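Local coordinates for lysine cyclodeaminase (Streptomyces pristinaespiralis, PDB 5YU3), which catalyses the NAD-dependent cyclisation of L-lysine with loss of ammonia, probably giving L-pipecolic acid, and also recognises L-ornithine and L-2,4-diaminobutyric acid, at residues F89-Y101 / L108-L120. Numbering follows the deposited sequence.
With NAD (nicotinamide-adenine-dinucleotide), chain F.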
loop_
_atom_site.group_PDB
_atom_site.type_symbol
_atom_site.label_atom_id
_atom_site.label_comp_id
_atom_site.label_asym_id
_atom_site.label_seq_id
_atom_site.Cartn_x
_atom_site.Cartn_y
_atom_site.Cartn_z
ATOM N N PHE A 89 -22.690 -9.941 -4.075
ATOM C CA PHE A 89 -21.888 -10.937 -3.377
ATOM C C PHE A 89 -22.192 -11.052 -1.891
ATOM O O PHE A 89 -21.580 -11.886 -1.218
ATOM C CB PHE A 89 -20.391 -10.633 -3.558
ATOM C CG PHE A 89 -19.965 -10.525 -4.996
ATOM C CD1 PHE A 89 -19.907 -11.655 -5.802
ATOM C CD2 PHE A 89 -19.627 -9.301 -5.547
ATOM C CE1 PHE A 89 -19.520 -11.559 -7.130
ATOM C CE2 PHE A 89 -19.243 -9.199 -6.872
ATOM C CZ PHE A 89 -19.189 -10.332 -7.665
ATOM N N GLY A 90 -23.097 -10.240 -1.353
ATOM C CA GLY A 90 -23.318 -10.259 0.080
ATOM C C GLY A 90 -22.140 -9.774 0.887
ATOM O O GLY A 90 -22.004 -10.132 2.063
ATOM N N LEU A 91 -21.272 -8.978 0.281
ATOM C CA LEU A 91 -20.104 -8.417 0.930
ATOM C C LEU A 91 -20.297 -6.925 1.136
ATOM O O LEU A 91 -21.077 -6.285 0.423
ATOM C CB LEU A 91 -18.843 -8.661 0.085
ATOM C CG LEU A 91 -18.265 -10.084 0.081
ATOM C CD1 LEU A 91 -17.220 -10.241 -1.010
ATOM C CD2 LEU A 91 -17.673 -10.423 1.448
ATOM N N PRO A 92 -19.616 -6.337 2.109
ATOM C CA PRO A 92 -19.700 -4.886 2.283
ATOM C C PRO A 92 -19.047 -4.164 1.117
ATOM O O PRO A 92 -18.080 -4.644 0.515
ATOM C CB PRO A 92 -18.950 -4.638 3.592
ATOM C CG PRO A 92 -18.076 -5.968 3.769
ATOM C CD PRO A 92 -18.725 -6.930 3.174
ATOM N N THR A 93 -19.616 -3.000 0.792
ATOM C CA THR A 93 -19.009 -2.128 -0.208
ATOM C C THR A 93 -17.577 -1.758 0.171
ATOM O O THR A 93 -16.682 -1.770 -0.686
ATOM C CB THR A 93 -19.864 -0.871 -0.370
ATOM O OG1 THR A 93 -21.080 -1.223 -1.035
ATOM C CG2 THR A 93 -19.128 0.208 -1.185
ATOM N N ILE A 94 -17.355 -1.412 1.439
ATOM C CA ILE A 94 -16.036 -1.056 1.956
ATOM C C ILE A 94 -15.422 -2.316 2.558
ATOM O O ILE A 94 -15.917 -2.850 3.558
ATOM C CB ILE A 94 -16.118 0.077 2.988
ATOM C CG1 ILE A 94 -16.647 1.372 2.339
ATOM C CG2 ILE A 94 -14.751 0.310 3.655
ATOM C CD1 ILE A 94 -15.768 1.908 1.206
ATOM N N LEU A 95 -14.333 -2.785 1.955
ATOM C CA LEU A 95 -13.655 -4.004 2.373
ATOM C C LEU A 95 -12.171 -3.687 2.471
ATOM O O LEU A 95 -11.557 -3.311 1.469
ATOM C CB LEU A 95 -13.922 -5.121 1.352
ATOM C CG LEU A 95 -13.807 -6.605 1.684
ATOM C CD1 LEU A 95 -14.409 -6.898 3.054
ATOM C CD2 LEU A 95 -14.492 -7.412 0.578
ATOM N N GLY A 96 -11.594 -3.830 3.663
ATOM C CA GLY A 96 -10.199 -3.462 3.820
ATOM C C GLY A 96 -9.543 -4.099 5.028
ATOM O O GLY A 96 -10.178 -4.806 5.814
ATOM N N THR A 97 -8.247 -3.817 5.164
ATOM C CA THR A 97 -7.408 -4.328 6.242
ATOM C C THR A 97 -6.402 -3.247 6.622
ATOM O O THR A 97 -6.095 -2.358 5.827
ATOM C CB THR A 97 -6.689 -5.622 5.818
ATOM O OG1 THR A 97 -6.289 -5.510 4.452
ATOM C CG2 THR A 97 -7.619 -6.834 5.943
ATOM N N VAL A 98 -5.887 -3.314 7.851
ATOM C CA VAL A 98 -4.956 -2.310 8.355
ATOM C C VAL A 98 -3.726 -3.029 8.886
ATOM O O VAL A 98 -3.848 -3.937 9.717
ATOM C CB VAL A 98 -5.569 -1.426 9.460
ATOM C CG1 VAL A 98 -4.733 -0.156 9.645
ATOM C CG2 VAL A 98 -7.024 -1.064 9.134
ATOM N N ALA A 99 -2.546 -2.624 8.414
ATOM C CA ALA A 99 -1.291 -3.224 8.848
ATOM C C ALA A 99 -0.421 -2.194 9.558
ATOM O O ALA A 99 -0.513 -0.987 9.303
ATOM C CB ALA A 99 -0.517 -3.822 7.655
ATOM N N ARG A 100 0.439 -2.681 10.452
ATOM C CA ARG A 100 1.417 -1.845 11.126
ATOM C C ARG A 100 2.805 -2.425 10.883
ATOM O O ARG A 100 2.984 -3.646 10.921
ATOM C CB ARG A 100 1.132 -1.760 12.629
ATOM C CG ARG A 100 2.087 -0.837 13.360
ATOM C CD ARG A 100 1.613 -0.551 14.766
ATOM N NE ARG A 100 0.461 0.346 14.762
ATOM C CZ ARG A 100 0.007 0.974 15.840
ATOM N NH1 ARG A 100 0.613 0.801 17.001
ATOM N NH2 ARG A 100 -1.055 1.779 15.749
ATOM N N TYR A 101 3.765 -1.544 10.598
ATOM C CA TYR A 101 5.149 -1.898 10.289
ATOM C C TYR A 101 6.083 -1.167 11.242
ATOM O O TYR A 101 5.885 0.014 11.528
ATOM C CB TYR A 101 5.505 -1.528 8.828
ATOM C CG TYR A 101 4.623 -2.211 7.815
ATOM C CD1 TYR A 101 3.383 -1.678 7.475
ATOM C CD2 TYR A 101 5.016 -3.410 7.217
ATOM C CE1 TYR A 101 2.568 -2.306 6.573
ATOM C CE2 TYR A 101 4.201 -4.049 6.302
ATOM C CZ TYR A 101 2.974 -3.491 5.986
ATOM O OH TYR A 101 2.144 -4.107 5.086
ATOM N N LEU A 108 6.728 -6.254 9.376
ATOM C CA LEU A 108 5.279 -6.275 9.596
ATOM C C LEU A 108 4.988 -6.747 11.021
ATOM O O LEU A 108 5.233 -7.910 11.350
ATOM C CB LEU A 108 4.619 -7.190 8.566
ATOM C CG LEU A 108 3.128 -7.483 8.740
ATOM C CD1 LEU A 108 2.327 -6.200 8.514
ATOM C CD2 LEU A 108 2.648 -8.593 7.796
ATOM N N THR A 109 4.470 -5.859 11.879
ATOM C CA THR A 109 4.272 -6.210 13.285
ATOM C C THR A 109 2.828 -6.539 13.648
ATOM O O THR A 109 2.603 -7.281 14.610
ATOM C CB THR A 109 4.756 -5.087 14.214
ATOM O OG1 THR A 109 4.064 -3.867 13.918
ATOM C CG2 THR A 109 6.279 -4.862 14.082
ATOM N N ALA A 110 1.846 -6.013 12.922
ATOM C CA ALA A 110 0.457 -6.257 13.283
ATOM C C ALA A 110 -0.429 -6.097 12.056
ATOM O O ALA A 110 -0.130 -5.307 11.151
ATOM C CB ALA A 110 0.009 -5.318 14.411
ATOM N N LEU A 111 -1.513 -6.873 12.031
ATOM C CA LEU A 111 -2.447 -6.897 10.910
ATOM C C LEU A 111 -3.848 -7.185 11.436
ATOM O O LEU A 111 -4.017 -8.115 12.227
ATOM C CB LEU A 111 -2.026 -7.972 9.898
ATOM C CG LEU A 111 -2.979 -8.235 8.737
ATOM C CD1 LEU A 111 -3.074 -6.995 7.866
ATOM C CD2 LEU A 111 -2.484 -9.428 7.931
ATOM N N MET A 112 -4.850 -6.420 10.985
ATOM C CA MET A 112 -6.215 -6.612 11.475
ATOM C C MET A 112 -7.234 -6.202 10.421
ATOM O O MET A 112 -6.914 -5.535 9.430
ATOM C CB MET A 112 -6.469 -5.813 12.766
ATOM C CG MET A 112 -6.375 -4.295 12.578
ATOM S SD MET A 112 -6.864 -3.367 14.052
ATOM C CE MET A 112 -8.630 -3.668 14.053
ATOM N N ASP A 113 -8.482 -6.615 10.662
ATOM C CA ASP A 113 -9.620 -6.186 9.851
ATOM C C ASP A 113 -9.691 -4.667 9.763
ATOM O O ASP A 113 -9.408 -3.955 10.733
ATOM C CB ASP A 113 -10.925 -6.699 10.470
ATOM C CG ASP A 113 -12.152 -6.056 9.850
ATOM O OD1 ASP A 113 -12.357 -6.253 8.637
ATOM O OD2 ASP A 113 -12.913 -5.367 10.571
ATOM N N GLY A 114 -10.126 -4.173 8.599
ATOM C CA GLY A 114 -10.383 -2.755 8.425
ATOM C C GLY A 114 -11.846 -2.391 8.228
ATOM O O GLY A 114 -12.179 -1.203 8.191
ATOM N N VAL A 115 -12.735 -3.384 8.114
ATOM C CA VAL A 115 -14.153 -3.097 7.854
ATOM C C VAL A 115 -14.794 -2.396 9.052
ATOM O O VAL A 115 -15.351 -1.294 8.925
ATOM C CB VAL A 115 -14.916 -4.385 7.496
ATOM C CG1 VAL A 115 -16.419 -4.093 7.382
ATOM C CG2 VAL A 115 -14.399 -4.981 6.197
ATOM N N LEU A 116 -14.758 -3.040 10.228
ATOM C CA LEU A 116 -15.346 -2.424 11.418
ATOM C C LEU A 116 -14.614 -1.137 11.790
ATOM O O LEU A 116 -15.245 -0.108 12.049
ATOM C CB LEU A 116 -15.335 -3.404 12.596
ATOM C CG LEU A 116 -15.868 -2.848 13.923
ATOM C CD1 LEU A 116 -17.311 -2.388 13.776
ATOM C CD2 LEU A 116 -15.726 -3.894 15.053
ATOM N N LEU A 117 -13.279 -1.191 11.840
ATOM C CA LEU A 117 -12.472 -0.019 12.174
ATOM C C LEU A 117 -12.811 1.182 11.286
ATOM O O LEU A 117 -12.902 2.313 11.780
ATOM C CB LEU A 117 -10.982 -0.383 12.061
ATOM C CG LEU A 117 -9.886 0.654 12.309
ATOM C CD1 LEU A 117 -8.604 -0.037 12.776
ATOM C CD2 LEU A 117 -9.584 1.478 11.053
ATOM N N THR A 118 -12.963 0.962 9.979
ATOM C CA THR A 118 -13.272 2.077 9.076
ATOM C C THR A 118 -14.619 2.693 9.439
ATOM O O THR A 118 -14.754 3.920 9.549
ATOM C CB THR A 118 -13.272 1.616 7.608
ATOM O OG1 THR A 118 -11.942 1.237 7.213
ATOM C CG2 THR A 118 -13.752 2.750 6.669
ATOM N N ALA A 119 -15.623 1.845 9.668
ATOM C CA ALA A 119 -16.948 2.349 10.028
ATOM C C ALA A 119 -16.899 3.113 11.343
ATOM O O ALA A 119 -17.544 4.157 11.486
ATOM C CB ALA A 119 -17.948 1.189 10.102
ATOM N N LEU A 120 -16.125 2.613 12.318
ATOM C CA LEU A 120 -16.025 3.277 13.610
ATOM C C LEU A 120 -15.380 4.652 13.484
ATOM O O LEU A 120 -15.909 5.640 14.008
ATOM C CB LEU A 120 -15.227 2.413 14.592
ATOM C CG LEU A 120 -15.928 1.108 14.985
ATOM C CD1 LEU A 120 -15.024 0.262 15.898
ATOM C CD2 LEU A 120 -17.266 1.378 15.662
HETATM P PA NAD F . -22.903 1.102 1.198
HETATM O O1A NAD F . -22.913 0.466 -0.156
HETATM O O2A NAD F . -23.028 0.240 2.439
HETATM O O5B NAD F . -24.127 2.145 1.272
HETATM C C5B NAD F . -24.252 3.171 0.280
HETATM C C4B NAD F . -25.743 3.430 0.118
HETATM O O4B NAD F . -25.934 4.566 -0.728
HETATM C C3B NAD F . -26.450 2.262 -0.576
HETATM O O3B NAD F . -27.490 1.735 0.277
HETATM C C2B NAD F . -27.029 2.881 -1.837
HETATM O O2B NAD F . -28.303 2.361 -2.207
HETATM C C1B NAD F . -27.144 4.336 -1.440
HETATM N N9A NAD F . -27.233 5.319 -2.541
HETATM C C8A NAD F . -26.618 5.295 -3.745
HETATM N N7A NAD F . -26.949 6.412 -4.469
HETATM C C5A NAD F . -27.783 7.152 -3.701
HETATM C C6A NAD F . -28.516 8.427 -3.823
HETATM N N6A NAD F . -28.417 9.181 -4.943
HETATM N N1A NAD F . -29.261 8.827 -2.768
HETATM C C2A NAD F . -29.386 8.112 -1.634
HETATM N N3A NAD F . -28.763 6.935 -1.457
HETATM C C4A NAD F . -27.964 6.425 -2.435
HETATM O O3 NAD F . -21.540 1.983 1.297
HETATM P PN NAD F . -20.946 2.712 2.591
HETATM O O1N NAD F . -22.097 3.213 3.433
HETATM O O2N NAD F . -19.897 1.804 3.197
HETATM O O5D NAD F . -20.151 3.955 1.942
HETATM C C5D NAD F . -20.868 5.086 1.444
HETATM C C4D NAD F . -19.863 6.140 0.977
HETATM O O4D NAD F . -19.014 6.517 2.061
HETATM C C3D NAD F . -18.942 5.609 -0.107
HETATM O O3D NAD F . -18.673 6.673 -1.047
HETATM C C2D NAD F . -17.664 5.305 0.642
HETATM O O2D NAD F . -16.510 5.258 -0.209
HETATM C C1D NAD F . -17.657 6.463 1.618
HETATM N N1N NAD F . -16.773 6.303 2.766
HETATM C C2N NAD F . -16.201 7.405 3.270
HETATM C C3N NAD F . -15.345 7.332 4.360
HETATM C C7N NAD F . -14.748 8.592 4.892
HETATM O O7N NAD F . -13.829 8.545 5.684
HETATM N N7N NAD F . -15.285 9.763 4.507
HETATM C C4N NAD F . -15.103 6.098 4.971
HETATM C C5N NAD F . -15.738 4.976 4.441
HETATM C C6N NAD F . -16.583 5.099 3.337
#
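Val-98 and Met-112 form a hydrogen-bonded pair at the middle of an antiparallel beta hairpin, 94-102 with 108-113, whose second strand turns directly into helix 115-133. Backbones press together there, the Thr-97 and Gly-114 CA atoms 4.0 Å apart. Gly-114 N donates to Gly-96 O (2.9 Å) from above the carbonyl plane, and a CB on Gly-114 would strike the backbone between Gly-96 and Thr-97, which explains the glycine. Val-98, with CG2 anti to the carbonyl carbon, lays that methyl against Gly-114 CA (3.8 Å); beta-branched and compact, it also reaches both methyls of Leu-117. Asp-113 caps the helix: OD1 is met by Val-115 N from above the carboxylate plane, OD2 by Leu-116 N on the syn side, at 3.0 Å, and OD1 also accepts from His-332 N of the second subunit. A leucine in place of Asp-113 would probably leave both helix amides and that subunit bond without their acceptor. Further into the helix, Thr-118 OG1 bonds Gly-114 O (2.6 Å) while CG2 faces the nicotinamide ring of NAD.

Among touching residues only Thr-109 is partly exposed, at the well-packed far end. There Thr-109 and Ala-110 both face Arg-100 in a classic bulge; Arg-100 O takes a 2.8 Å bond from Thr-109 N but a weak one from Ala-110 N. Beside it, Leu-108 CD1 sits over the Tyr-101 ring face, 4.0 Å from its centroid.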